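Local structure of aminoglycoside N(3)-acetyltransferase (Streptomyces griseus, 7LAP) at residues B[79-84]-B[110-115]; B[85-90]-B[205-210]; B[104-109]-B[215-220]; B[134-139]-B[155-160]. The protein probably acetylates the 3-amino group of aminoglycoside antibiotics with acetyl-CoA as donor, a modification that confers resistance. One frame throughout, in Å; residues are numbered along the deposited sequence.

Interaction 1. Residues B[79-84]-B[110-115]; sequences CGWNDA and RTSEAE
Trp81 and Asn82, in a type I beta turn running from Trp81 to Ala84, meet Ser112 to Glu115 and so join two loops of the Antibiotic_NAT fold, one following strand 74-78 and the other helix 94-103. Two nearly straight backbone bonds fix the alignment: Glu115 N reaches Cys79 O at 2.9 Å, and Asn82 N reaches Glu113 O at an N-H...O angle of 171°. With CG anti to the backbone N (chi1 -178°), the Trp81 indole passes Glu113 O, which lies at its edge near the ring plane, and brings CD1 to 3.6 Å from Ser112 CB. Phe107 adds an edge-to-face partner to this ring. Asn82 sets CB 3.2 Å from Ala114 O; its OD1 accepts from His116 N. Glu115 bends at chi2 (149°), which turns OE2 back for a weak bond from Trp81 N. The carboxylates of Asp83 and Glu113 come within 4.3 Å (OD2 to OE1); Arg120 of the second subunit forms salt bridges with both, which probably offsets the repulsion between them. A water bridges the segments, donating to Asp83 OD2 at 2.8 Å and accepting from the backbone Glu113 N at 3.1 Å.

Interaction 2. Residues B[85-90]-B[205-210]; sequences PPYDFT and VTYEQP
Tyr87 and Tyr207 carry this contact as an offset stack, their centroids 4.3 Å apart and planes only 7° from parallel. Different first torsions produce the overlap. Tyr207 takes the crowded position between its backbone N and carbonyl carbon (chi1 56°), placing the ring against 85-90, whereas Tyr87 has CG beside the backbone N (chi1 -77°), which lays its ring over that of Tyr207. Tyr87 CE1 consequently sits over the centre of the Tyr207 ring, 3.7 Å from Tyr207 CG, and Tyr207 CB makes a CH-pi contact with the Tyr87 face. Gln209 is extended beyond CG, carrying NE2 to the edge of the Tyr87 ring, 3.8 Å from CE1. Both Tyr87 OH and Gln209 NE2 bond to the carboxylate of Asp138, which gives this polar margin a common acceptor. Farther along, Pro85 CG touches Pro210 CD at 3.7 Å, while Phe89 turns an edge toward Glu208 O. No hydrogen bond crosses between 85-90 and 205-210. The arrangement is a turn-containing loop (type I, Pro86 to Phe89) laid by aromatic and proline contacts on the antiparallel beta hairpin of strands 204-213 and 216-225.

Interaction 3. Residues B[104-109]-B[215-220]; sequences HPAFDP and GERVWR
Arg217 leaves its strand with CG anti to the backbone N (chi1 153°) and stays extended from CG to NE, a shape that reaches His104. The last turn, chi4 at -82°, then presents the NE/NH2 side of the guanidinium to the His104 carbonyl. Both nitrogens grip the same oxygen: NH2 is 2.7 Å from His104 O, and NE is 2.8 Å from that same His104 O. The oxygen lies essentially in the guanidinium plane, and both donors reach it from one face of the carbonyl plane. Sharing one acceptor probably accounts for the bend in both bonds; the N-H...O angle at NH2 is 146°. Apolar contact is sparse. Ala106 CB comes to 4.2 Å from Arg217 CB, near the root of the arginine, and His104 CB approaches Trp219 CZ2 obliquely at 4.3 Å. His104 is the first residue to leave helical geometry after helix 94-103, so the arginine meets the chain at a helix C terminus. There, Arg101 O accepts from both Arg217 NH2 and Trp219 NE1, tying strand 216-225 to the same helix end. Because backbone carbonyls gather at the end of a helix, the positive guanidinium is probably favoured electrostatically as well as by its two bonds to His104 O.

Interaction 4. Residues B[134-139]-B[155-160]; sequences SRHPDV and HPWDDP
Arg135 and His155 mark the close approach of two irregular loops, their CA atoms 5.8 Å apart. No direct backbone hydrogen bond links the segments; instead, a water accepts from Arg135 N and His155 N. The CB atoms of His155 and Pro160 both point toward 134-139. Arg135 lies flat on Trp157, guanidinium and ring centres 3.9 Å apart and planes at 10°, in a stacked cation-pi pair. From its edge, NE donates to His155 O at 2.8 Å, with NH2 adding a second bond to that oxygen from above the carbonyl plane. The two histidines form an edge-to-face pair, the edge of His136 toward the face of His155. His136, with CG anti to its backbone N (chi1 -155°), also sets CB over the centre of that ring. Its NE2 donates to Trp157 O at 2.7 Å along a lone pair in the carbonyl plane, while ND1 accepts from Asp138 N, so both ends of the ring are held. His155 is gripped likewise: ND1 pairs with Ser134 OG at 2.7 Å and NE2 donates to Pro160 O. Pro160 CB covers a face of His136 and touches Val139 CG2 at 3.7 Å. This is a loop-loop junction built on side-chain-to-backbone bonds, uniting the connection between sheet strands 132-133 and 141-145 with the loop preceding helix 166-172.

Overall arrangement
From the N terminus, interaction 1 opens just after strand 74-78 and closes at 110-115, looping round helix 94-103. Before it closes, interactions 2 and 3 have opened at 85-90 and 104-109; they run on to 205-210 and 215-220, so all three cross. Interaction 4 begins after interaction 1 is complete and closes a short loop wholly within the spans of interactions 2 and 3. Interactions 2 and 3 end on successive strands, 204-213 and 216-225, so that loops on both sides of helix 94-103 meet one hairpin. Interaction 4 reaches this hairpin from both its segments, Asp138 with Gln209 and Asp158 with Arg220. Interactions 1, 2 and 3 touch the second subunit; interaction 4 does not.

Interaction 1. Residues B[79-84]-B[110-115]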
loop_
_atom_site.group_PDB
_atom_site.type_symbol
_atom_site.label_atom_id
_atom_site.label_comp_id
_atom_site.label_asym_id
_atom_site.label_seq_id
_atom_site.Cartn_x
_atom_site.Cartn_y
_atom_site.Cartn_z
ATOM N N CYS B 79 5.822 10.452 -4.874
ATOM C CA CYS B 79 5.913 9.019 -4.532
ATOM C C CYS B 79 7.192 8.646 -3.786
ATOM O O CYS B 79 7.151 8.092 -2.667
ATOM C CB CYS B 79 5.838 8.165 -5.822
ATOM S SG CYS B 79 4.240 8.158 -6.568
ATOM N N GLY B 80 8.357 8.885 -4.382
ATOM C CA GLY B 80 9.582 8.317 -3.816
ATOM C C GLY B 80 9.564 6.795 -3.894
ATOM O O GLY B 80 8.767 6.192 -4.593
ATOM N N TRP B 81 10.468 6.186 -3.136
ATOM C CA TRP B 81 10.700 4.737 -3.171
ATOM C C TRP B 81 10.859 4.222 -1.743
ATOM O O TRP B 81 11.865 4.525 -1.091
ATOM C CB TRP B 81 11.941 4.409 -3.989
ATOM C CG TRP B 81 12.257 2.964 -4.150
ATOM C CD1 TRP B 81 11.415 1.886 -3.910
ATOM C CD2 TRP B 81 13.513 2.412 -4.554
ATOM N NE1 TRP B 81 12.088 0.712 -4.136
ATOM C CE2 TRP B 81 13.373 1.004 -4.543
ATOM C CE3 TRP B 81 14.738 2.971 -4.965
ATOM C CZ2 TRP B 81 14.414 0.144 -4.927
ATOM C CZ3 TRP B 81 15.786 2.109 -5.319
ATOM C CH2 TRP B 81 15.615 0.714 -5.299
ATOM N N ASN B 82 9.869 3.451 -1.258
ATOM C CA ASN B 82 9.890 3.015 0.138
ATOM C C ASN B 82 11.065 2.110 0.444
ATOM O O ASN B 82 11.594 2.133 1.555
ATOM C CB ASN B 82 8.609 2.273 0.519
ATOM C CG ASN B 82 8.437 2.188 2.015
ATOM O OD1 ASN B 82 8.142 3.190 2.664
ATOM N ND2 ASN B 82 8.676 1.011 2.582
ATOM N N ASP B 83 11.468 1.281 -0.503
ATOM C CA ASP B 83 12.459 0.246 -0.218
ATOM C C ASP B 83 13.800 0.531 -0.886
ATOM O O ASP B 83 14.520 -0.396 -1.258
ATOM C CB ASP B 83 11.889 -1.099 -0.646
ATOM C CG ASP B 83 10.563 -1.364 0.053
ATOM O OD1 ASP B 83 10.594 -1.384 1.281
ATOM O OD2 ASP B 83 9.499 -1.433 -0.597
ATOM N N ALA B 84 14.142 1.812 -1.038
ATOM C CA ALA B 84 15.458 2.190 -1.542
ATOM C C ALA B 84 16.532 1.796 -0.537
ATOM O O ALA B 84 16.266 1.741 0.656
ATOM C CB ALA B 84 15.513 3.694 -1.778
ATOM N N ARG B 110 7.069 0.809 -12.323
ATOM C CA ARG B 110 5.780 0.120 -12.316
ATOM C C ARG B 110 5.459 -0.497 -10.960
ATOM O O ARG B 110 4.293 -0.489 -10.536
ATOM C CB ARG B 110 5.739 -0.971 -13.397
ATOM C CG ARG B 110 4.458 -1.866 -13.377
ATOM C CD ARG B 110 3.261 -1.110 -13.979
ATOM N NE ARG B 110 2.033 -1.902 -14.069
ATOM C CZ ARG B 110 0.881 -1.441 -14.567
ATOM N NH1 ARG B 110 0.801 -0.195 -15.024
ATOM N NH2 ARG B 110 -0.200 -2.216 -14.606
ATOM N N THR B 111 6.465 -1.045 -10.269
ATOM C CA THR B 111 6.199 -1.856 -9.088
ATOM C C THR B 111 6.798 -1.332 -7.788
ATOM O O THR B 111 6.295 -1.700 -6.721
ATOM C CB THR B 111 6.699 -3.301 -9.304
ATOM O OG1 THR B 111 8.108 -3.282 -9.547
ATOM C CG2 THR B 111 5.987 -3.965 -10.504
ATOM N N SER B 112 7.868 -0.533 -7.826
ATOM C CA SER B 112 8.446 -0.036 -6.578
ATOM C C SER B 112 7.442 0.821 -5.837
ATOM O O SER B 112 6.903 1.785 -6.397
ATOM C CB SER B 112 9.707 0.787 -6.839
ATOM O OG SER B 112 10.637 0.009 -7.522
ATOM N N GLU B 113 7.191 0.478 -4.570
ATOM C CA GLU B 113 6.172 1.192 -3.814
ATOM C C GLU B 113 6.640 2.571 -3.429
ATOM O O GLU B 113 7.832 2.811 -3.186
ATOM C CB GLU B 113 5.767 0.426 -2.561
ATOM C CG GLU B 113 5.357 -0.953 -2.895
ATOM C CD GLU B 113 5.434 -1.880 -1.724
ATOM O OE1 GLU B 113 5.194 -1.418 -0.577
ATOM O OE2 GLU B 113 5.756 -3.066 -1.968
ATOM N N ALA B 114 5.671 3.480 -3.373
ATOM C CA ALA B 114 5.914 4.816 -2.869
ATOM C C ALA B 114 6.301 4.755 -1.398
ATOM O O ALA B 114 6.108 3.746 -0.723
ATOM C CB ALA B 114 4.683 5.693 -3.040
ATOM N N GLU B 115 6.901 5.842 -0.917
ATOM C CA GLU B 115 7.250 5.934 0.492
ATOM C C GLU B 115 5.990 5.858 1.345
ATOM O O GLU B 115 5.008 6.554 1.077
ATOM C CB GLU B 115 8.000 7.237 0.766
ATOM C CG GLU B 115 9.522 7.052 0.841
ATOM C CD GLU B 115 10.310 8.261 0.364
ATOM O OE1 GLU B 115 10.007 9.388 0.811
ATOM O OE2 GLU B 115 11.254 8.093 -0.440
HETATM O O HOH W 1 9.044 -1.637 -3.380
#

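Interaction 2. Residues B[85-90]-B[205-210]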
loop_
_atom_site.group_PDB
_atom_site.type_symbol
_atom_site.label_atom_id
_atom_site.label_comp_id
_atom_site.label_asym_id
_atom_site.label_seq_id
_atom_site.Cartn_x
_atom_site.Cartn_y
_atom_site.Cartn_z
ATOM N N PRO B 85 17.754 1.507 -0.989
ATOM C CA PRO B 85 18.850 1.358 -0.044
ATOM C C PRO B 85 19.061 2.668 0.692
ATOM O O PRO B 85 18.880 3.746 0.111
ATOM C CB PRO B 85 20.058 1.008 -0.936
ATOM C CG PRO B 85 19.743 1.634 -2.246
ATOM C CD PRO B 85 18.230 1.462 -2.389
ATOM N N PRO B 86 19.388 2.623 1.978
ATOM C CA PRO B 86 19.608 3.873 2.720
ATOM C C PRO B 86 20.773 4.664 2.133
ATOM O O PRO B 86 21.704 4.094 1.565
ATOM C CB PRO B 86 19.917 3.391 4.141
ATOM C CG PRO B 86 20.469 1.985 3.953
ATOM C CD PRO B 86 19.714 1.425 2.768
ATOM N N TYR B 87 20.692 6.001 2.248
ATOM C CA TYR B 87 21.764 6.862 1.746
ATOM C C TYR B 87 23.111 6.445 2.305
ATOM O O TYR B 87 24.114 6.424 1.585
ATOM C CB TYR B 87 21.514 8.317 2.127
ATOM C CG TYR B 87 20.487 9.056 1.309
ATOM C CD1 TYR B 87 19.761 8.428 0.306
ATOM C CD2 TYR B 87 20.235 10.401 1.561
ATOM C CE1 TYR B 87 18.810 9.129 -0.434
ATOM C CE2 TYR B 87 19.294 11.105 0.845
ATOM C CZ TYR B 87 18.581 10.472 -0.153
ATOM O OH TYR B 87 17.648 11.209 -0.858
ATOM N N ASP B 88 23.136 6.106 3.592
ATOM C CA ASP B 88 24.337 5.836 4.364
ATOM C C ASP B 88 24.708 4.363 4.403
ATOM O O ASP B 88 25.455 3.955 5.298
ATOM C CB ASP B 88 24.139 6.318 5.799
ATOM C CG ASP B 88 22.929 5.664 6.462
ATOM O OD1 ASP B 88 21.779 5.949 6.048
ATOM O OD2 ASP B 88 23.130 4.835 7.377
ATOM N N PHE B 89 24.197 3.542 3.477
ATOM C CA PHE B 89 24.440 2.104 3.592
ATOM C C PHE B 89 25.907 1.746 3.410
ATOM O O PHE B 89 26.263 0.573 3.551
ATOM C CB PHE B 89 23.580 1.316 2.593
ATOM C CG PHE B 89 24.129 1.293 1.194
ATOM C CD1 PHE B 89 23.777 2.282 0.285
ATOM C CD2 PHE B 89 24.975 0.271 0.780
ATOM C CE1 PHE B 89 24.272 2.269 -1.002
ATOM C CE2 PHE B 89 25.476 0.245 -0.499
ATOM C CZ PHE B 89 25.126 1.246 -1.398
ATOM N N THR B 90 26.749 2.724 3.084
ATOM C CA THR B 90 28.191 2.562 3.017
ATOM C C THR B 90 28.867 2.826 4.365
ATOM O O THR B 90 30.081 3.055 4.416
ATOM C CB THR B 90 28.755 3.478 1.926
ATOM O OG1 THR B 90 28.233 4.804 2.095
ATOM C CG2 THR B 90 28.354 2.957 0.547
ATOM N N VAL B 205 23.624 16.569 -1.100
ATOM C CA VAL B 205 23.789 15.160 -0.771
ATOM C C VAL B 205 24.284 14.427 -2.002
ATOM O O VAL B 205 24.019 14.828 -3.142
ATOM C CB VAL B 205 22.479 14.521 -0.247
ATOM C CG1 VAL B 205 22.158 15.067 1.120
ATOM C CG2 VAL B 205 21.316 14.777 -1.209
ATOM N N THR B 206 25.046 13.364 -1.760
ATOM C CA THR B 206 25.467 12.418 -2.782
ATOM C C THR B 206 25.141 11.030 -2.263
ATOM O O THR B 206 25.467 10.707 -1.116
ATOM C CB THR B 206 26.961 12.531 -3.072
ATOM O OG1 THR B 206 27.235 13.797 -3.666
ATOM C CG2 THR B 206 27.397 11.439 -4.017
ATOM N N TYR B 207 24.462 10.232 -3.080
ATOM C CA TYR B 207 24.097 8.879 -2.692
ATOM C C TYR B 207 24.108 8.026 -3.949
ATOM O O TYR B 207 24.209 8.533 -5.070
ATOM C CB TYR B 207 22.731 8.841 -1.972
ATOM C CG TYR B 207 21.643 9.447 -2.807
ATOM C CD1 TYR B 207 21.383 10.812 -2.759
ATOM C CD2 TYR B 207 20.903 8.661 -3.691
ATOM C CE1 TYR B 207 20.397 11.375 -3.555
ATOM C CE2 TYR B 207 19.922 9.209 -4.481
ATOM C CZ TYR B 207 19.671 10.560 -4.405
ATOM O OH TYR B 207 18.711 11.091 -5.211
ATOM N N GLU B 208 24.031 6.724 -3.768
ATOM C CA GLU B 208 23.935 5.833 -4.908
ATOM C C GLU B 208 22.657 5.030 -4.791
ATOM O O GLU B 208 22.175 4.775 -3.695
ATOM C CB GLU B 208 25.128 4.908 -4.990
ATOM C CG GLU B 208 26.418 5.661 -4.870
ATOM C CD GLU B 208 27.576 4.745 -4.628
ATOM O OE1 GLU B 208 27.797 3.853 -5.470
ATOM O OE2 GLU B 208 28.252 4.906 -3.591
ATOM N N GLN B 209 22.092 4.660 -5.931
ATOM C CA GLN B 209 20.880 3.862 -5.906
ATOM C C GLN B 209 20.845 3.057 -7.189
ATOM O O GLN B 209 21.339 3.522 -8.224
ATOM C CB GLN B 209 19.627 4.736 -5.758
ATOM C CG GLN B 209 19.202 4.917 -4.278
ATOM C CD GLN B 209 18.085 5.904 -4.115
ATOM O OE1 GLN B 209 17.409 6.245 -5.079
ATOM N NE2 GLN B 209 17.866 6.362 -2.893
ATOM N N PRO B 210 20.323 1.835 -7.142
ATOM C CA PRO B 210 20.282 1.000 -8.343
ATOM C C PRO B 210 19.091 1.379 -9.212
ATOM O O PRO B 210 17.952 1.471 -8.737
ATOM C CB PRO B 210 20.143 -0.418 -7.782
ATOM C CG PRO B 210 19.452 -0.223 -6.472
ATOM C CD PRO B 210 19.880 1.112 -5.932
#

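Interaction 3. Residues B[104-109]-B[215-220]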
loop_
_atom_site.group_PDB
_atom_site.type_symbol
_atom_site.label_atom_id
_atom_site.label_comp_id
_atom_site.label_asym_id
_atom_site.label_seq_id
_atom_site.Cartn_x
_atom_site.Cartn_y
_atom_site.Cartn_z
ATOM N N HIS B 104 20.568 -5.687 -3.937
ATOM C CA HIS B 104 19.429 -4.778 -3.845
ATOM C C HIS B 104 18.817 -4.541 -5.224
ATOM O O HIS B 104 19.515 -4.082 -6.133
ATOM C CB HIS B 104 19.820 -3.453 -3.213
ATOM C CG HIS B 104 18.644 -2.665 -2.722
ATOM N ND1 HIS B 104 18.320 -2.570 -1.392
ATOM C CD2 HIS B 104 17.696 -1.966 -3.393
ATOM C CE1 HIS B 104 17.243 -1.814 -1.254
ATOM N NE2 HIS B 104 16.841 -1.443 -2.455
ATOM N N PRO B 105 17.536 -4.828 -5.422
ATOM C CA PRO B 105 16.955 -4.681 -6.758
ATOM C C PRO B 105 16.902 -3.225 -7.211
ATOM O O PRO B 105 16.893 -2.290 -6.408
ATOM C CB PRO B 105 15.546 -5.263 -6.597
ATOM C CG PRO B 105 15.228 -5.052 -5.107
ATOM C CD PRO B 105 16.543 -5.210 -4.400
ATOM N N ALA B 106 16.885 -3.050 -8.530
ATOM C CA ALA B 106 16.761 -1.728 -9.125
ATOM C C ALA B 106 15.388 -1.128 -8.853
ATOM O O ALA B 106 14.373 -1.836 -8.827
ATOM C CB ALA B 106 16.945 -1.808 -10.641
ATOM N N PHE B 107 15.359 0.202 -8.728
ATOM C CA PHE B 107 14.094 0.922 -8.802
ATOM C C PHE B 107 13.335 0.533 -10.067
ATOM O O PHE B 107 13.921 0.363 -11.142
ATOM C CB PHE B 107 14.337 2.434 -8.755
ATOM C CG PHE B 107 13.073 3.258 -8.887
ATOM C CD1 PHE B 107 12.176 3.379 -7.816
ATOM C CD2 PHE B 107 12.768 3.902 -10.076
ATOM C CE1 PHE B 107 11.017 4.160 -7.935
ATOM C CE2 PHE B 107 11.602 4.669 -10.198
ATOM C CZ PHE B 107 10.724 4.792 -9.143
ATOM N N ASP B 108 12.026 0.346 -9.922
ATOM C CA ASP B 108 11.131 0.024 -11.034
ATOM C C ASP B 108 9.877 0.895 -10.961
ATOM O O ASP B 108 9.047 0.702 -10.047
ATOM C CB ASP B 108 10.754 -1.457 -11.006
ATOM C CG ASP B 108 9.893 -1.860 -12.192
ATOM O OD1 ASP B 108 9.568 -0.974 -13.010
ATOM O OD2 ASP B 108 9.568 -3.062 -12.340
ATOM N N PRO B 109 9.665 1.809 -11.911
ATOM C CA PRO B 109 8.519 2.730 -11.796
ATOM C C PRO B 109 7.181 2.020 -11.740
ATOM O O PRO B 109 6.229 2.580 -11.168
ATOM C CB PRO B 109 8.642 3.605 -13.052
ATOM C CG PRO B 109 10.074 3.517 -13.457
ATOM C CD PRO B 109 10.481 2.092 -13.111
ATOM N N GLY B 215 17.492 -2.164 -19.747
ATOM C CA GLY B 215 17.035 -3.432 -19.235
ATOM C C GLY B 215 18.013 -4.121 -18.312
ATOM O O GLY B 215 17.752 -5.262 -17.900
ATOM N N GLU B 216 19.137 -3.483 -17.982
ATOM C CA GLU B 216 20.082 -4.058 -17.040
ATOM C C GLU B 216 20.186 -3.173 -15.807
ATOM O O GLU B 216 20.006 -1.956 -15.881
ATOM C CB GLU B 216 21.458 -4.253 -17.678
ATOM C CG GLU B 216 21.668 -5.610 -18.409
ATOM C CD GLU B 216 20.937 -6.804 -17.766
ATOM O OE1 GLU B 216 20.868 -6.895 -16.507
ATOM O OE2 GLU B 216 20.465 -7.678 -18.541
ATOM N N ARG B 217 20.449 -3.796 -14.664
ATOM C CA ARG B 217 20.550 -3.065 -13.411
ATOM C C ARG B 217 21.952 -2.498 -13.265
ATOM O O ARG B 217 22.938 -3.223 -13.373
ATOM C CB ARG B 217 20.206 -3.976 -12.232
ATOM C CG ARG B 217 20.819 -3.638 -10.885
ATOM C CD ARG B 217 20.625 -4.874 -10.005
ATOM N NE ARG B 217 20.846 -4.655 -8.578
ATOM C CZ ARG B 217 22.041 -4.656 -8.003
ATOM N NH1 ARG B 217 23.128 -4.837 -8.748
ATOM N NH2 ARG B 217 22.159 -4.456 -6.692
ATOM N N VAL B 218 22.033 -1.200 -13.015
ATOM C CA VAL B 218 23.296 -0.520 -12.798
ATOM C C VAL B 218 23.114 0.426 -11.627
ATOM O O VAL B 218 22.033 0.987 -11.419
ATOM C CB VAL B 218 23.761 0.261 -14.053
ATOM C CG1 VAL B 218 23.854 -0.653 -15.266
ATOM C CG2 VAL B 218 22.809 1.390 -14.324
ATOM N N TRP B 219 24.182 0.592 -10.853
ATOM C CA TRP B 219 24.213 1.621 -9.826
ATOM C C TRP B 219 24.524 2.967 -10.466
ATOM O O TRP B 219 25.176 3.042 -11.513
ATOM C CB TRP B 219 25.250 1.281 -8.751
ATOM C CG TRP B 219 24.767 0.182 -7.868
ATOM C CD1 TRP B 219 24.781 -1.151 -8.148
ATOM C CD2 TRP B 219 24.099 0.321 -6.600
ATOM N NE1 TRP B 219 24.192 -1.850 -7.126
ATOM C CE2 TRP B 219 23.768 -0.972 -6.161
ATOM C CE3 TRP B 219 23.773 1.411 -5.789
ATOM C CZ2 TRP B 219 23.122 -1.211 -4.933
ATOM C CZ3 TRP B 219 23.127 1.179 -4.580
ATOM C CH2 TRP B 219 22.809 -0.123 -4.162
ATOM N N ARG B 220 24.013 4.033 -9.851
ATOM C CA ARG B 220 24.283 5.390 -10.298
ATOM C C ARG B 220 24.480 6.266 -9.072
ATOM O O ARG B 220 23.839 6.052 -8.042
ATOM C CB ARG B 220 23.140 5.955 -11.174
ATOM C CG ARG B 220 23.522 7.215 -11.917
ATOM C CD ARG B 220 22.485 7.691 -12.927
ATOM N NE ARG B 220 22.965 8.873 -13.657
ATOM C CZ ARG B 220 23.232 10.069 -13.117
ATOM N NH1 ARG B 220 23.025 10.311 -11.818
ATOM N NH2 ARG B 220 23.684 11.056 -13.894
#

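Interaction 4. Residues B[134-139]-B[155-160]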
loop_
_atom_site.group_PDB
_atom_site.type_symbol
_atom_site.label_atom_id
_atom_site.label_comp_id
_atom_site.label_asym_id
_atom_site.label_seq_id
_atom_site.Cartn_x
_atom_site.Cartn_y
_atom_site.Cartn_z
ATOM N N SER B 134 7.405 8.982 -12.567
ATOM C CA SER B 134 8.681 9.458 -13.107
ATOM C C SER B 134 9.801 8.479 -12.745
ATOM O O SER B 134 9.640 7.583 -11.919
ATOM C CB SER B 134 8.981 10.891 -12.635
ATOM O OG SER B 134 9.558 10.946 -11.345
ATOM N N ARG B 135 10.939 8.629 -13.404
ATOM C CA ARG B 135 11.935 7.570 -13.385
ATOM C C ARG B 135 12.898 7.683 -12.221
ATOM O O ARG B 135 13.733 6.782 -12.034
ATOM C CB ARG B 135 12.708 7.572 -14.715
ATOM C CG ARG B 135 13.547 8.809 -14.892
ATOM C CD ARG B 135 14.283 8.882 -16.256
ATOM N NE ARG B 135 15.228 9.993 -16.259
ATOM C CZ ARG B 135 16.187 10.188 -17.169
ATOM N NH1 ARG B 135 16.339 9.342 -18.191
ATOM N NH2 ARG B 135 17.003 11.231 -17.045
ATOM N N HIS B 136 12.810 8.745 -11.424
ATOM C CA HIS B 136 13.849 8.962 -10.426
ATOM C C HIS B 136 13.697 7.980 -9.267
ATOM O O HIS B 136 12.595 7.822 -8.753
ATOM C CB HIS B 136 13.799 10.388 -9.880
ATOM C CG HIS B 136 15.118 10.837 -9.345
ATOM N ND1 HIS B 136 15.565 10.500 -8.081
ATOM C CD2 HIS B 136 16.128 11.513 -9.937
ATOM C CE1 HIS B 136 16.785 10.980 -7.914
ATOM N NE2 HIS B 136 17.145 11.607 -9.021
ATOM N N PRO B 137 14.786 7.339 -8.815
ATOM C CA PRO B 137 14.668 6.347 -7.729
ATOM C C PRO B 137 14.495 6.948 -6.369
ATOM O O PRO B 137 14.019 6.251 -5.467
ATOM C CB PRO B 137 16.008 5.600 -7.776
ATOM C CG PRO B 137 16.990 6.637 -8.375
ATOM C CD PRO B 137 16.141 7.372 -9.408
ATOM N N ASP B 138 14.896 8.193 -6.166
ATOM C CA ASP B 138 14.760 8.788 -4.854
ATOM C C ASP B 138 13.545 9.699 -4.710
ATOM O O ASP B 138 12.910 9.700 -3.650
ATOM C CB ASP B 138 16.022 9.566 -4.505
ATOM C CG ASP B 138 16.070 9.908 -3.049
ATOM O OD1 ASP B 138 15.994 8.977 -2.230
ATOM O OD2 ASP B 138 16.177 11.095 -2.718
ATOM N N VAL B 139 13.193 10.484 -5.732
ATOM C CA VAL B 139 12.144 11.485 -5.563
ATOM C C VAL B 139 11.163 11.451 -6.727
ATOM O O VAL B 139 10.697 12.503 -7.185
ATOM C CB VAL B 139 12.741 12.893 -5.383
ATOM C CG1 VAL B 139 13.449 12.991 -4.015
ATOM C CG2 VAL B 139 13.709 13.243 -6.548
ATOM N N HIS B 155 12.719 12.484 -15.892
ATOM C CA HIS B 155 13.093 13.140 -14.639
ATOM C C HIS B 155 14.617 13.283 -14.550
ATOM O O HIS B 155 15.340 12.272 -14.649
ATOM C CB HIS B 155 12.579 12.334 -13.459
ATOM C CG HIS B 155 12.467 13.115 -12.185
ATOM N ND1 HIS B 155 11.406 12.960 -11.320
ATOM C CD2 HIS B 155 13.285 14.039 -11.618
ATOM C CE1 HIS B 155 11.575 13.748 -10.267
ATOM N NE2 HIS B 155 12.706 14.417 -10.425
ATOM N N PRO B 156 15.144 14.500 -14.369
ATOM C CA PRO B 156 16.603 14.689 -14.370
ATOM C C PRO B 156 17.234 13.937 -13.219
ATOM O O PRO B 156 16.786 14.044 -12.072
ATOM C CB PRO B 156 16.770 16.201 -14.193
ATOM C CG PRO B 156 15.480 16.775 -14.662
ATOM C CD PRO B 156 14.432 15.783 -14.261
ATOM N N TRP B 157 18.303 13.197 -13.526
ATOM C CA TRP B 157 18.937 12.356 -12.512
ATOM C C TRP B 157 19.488 13.196 -11.365
ATOM O O TRP B 157 19.149 12.981 -10.190
ATOM C CB TRP B 157 20.058 11.525 -13.129
ATOM C CG TRP B 157 19.628 10.483 -14.123
ATOM C CD1 TRP B 157 20.184 10.247 -15.368
ATOM C CD2 TRP B 157 18.632 9.474 -13.934
ATOM N NE1 TRP B 157 19.548 9.180 -15.970
ATOM C CE2 TRP B 157 18.586 8.701 -15.114
ATOM C CE3 TRP B 157 17.733 9.182 -12.898
ATOM C CZ2 TRP B 157 17.703 7.638 -15.270
ATOM C CZ3 TRP B 157 16.859 8.130 -13.061
ATOM C CH2 TRP B 157 16.853 7.368 -14.234
ATOM N N ASP B 158 20.356 14.146 -11.689
ATOM C CA ASP B 158 20.979 15.046 -10.729
ATOM C C ASP B 158 20.199 16.347 -10.664
ATOM O O ASP B 158 19.516 16.721 -11.616
ATOM C CB ASP B 158 22.428 15.338 -11.122
ATOM C CG ASP B 158 23.296 14.103 -11.043
ATOM O OD1 ASP B 158 23.501 13.623 -9.916
ATOM O OD2 ASP B 158 23.786 13.627 -12.090
ATOM N N ASP B 159 20.336 17.050 -9.538
ATOM C CA ASP B 159 19.466 18.186 -9.250
ATOM C C ASP B 159 18.015 17.850 -9.616
ATOM O O ASP B 159 17.390 18.565 -10.409
ATOM C CB ASP B 159 19.951 19.435 -9.998
ATOM C CG ASP B 159 19.537 20.744 -9.297
ATOM O OD1 ASP B 159 19.299 20.726 -8.063
ATOM O OD2 ASP B 159 19.450 21.796 -9.978
ATOM N N PRO B 160 17.445 16.765 -9.086
ATOM C CA PRO B 160 16.081 16.384 -9.489
ATOM C C PRO B 160 14.968 17.300 -8.966
ATOM O O PRO B 160 13.796 17.056 -9.288
ATOM C CB PRO B 160 15.931 14.974 -8.905
ATOM C CG PRO B 160 16.763 15.034 -7.629
ATOM C CD PRO B 160 17.959 15.930 -7.980
HETATM O O HOH W 2 10.816 10.271 -15.741
#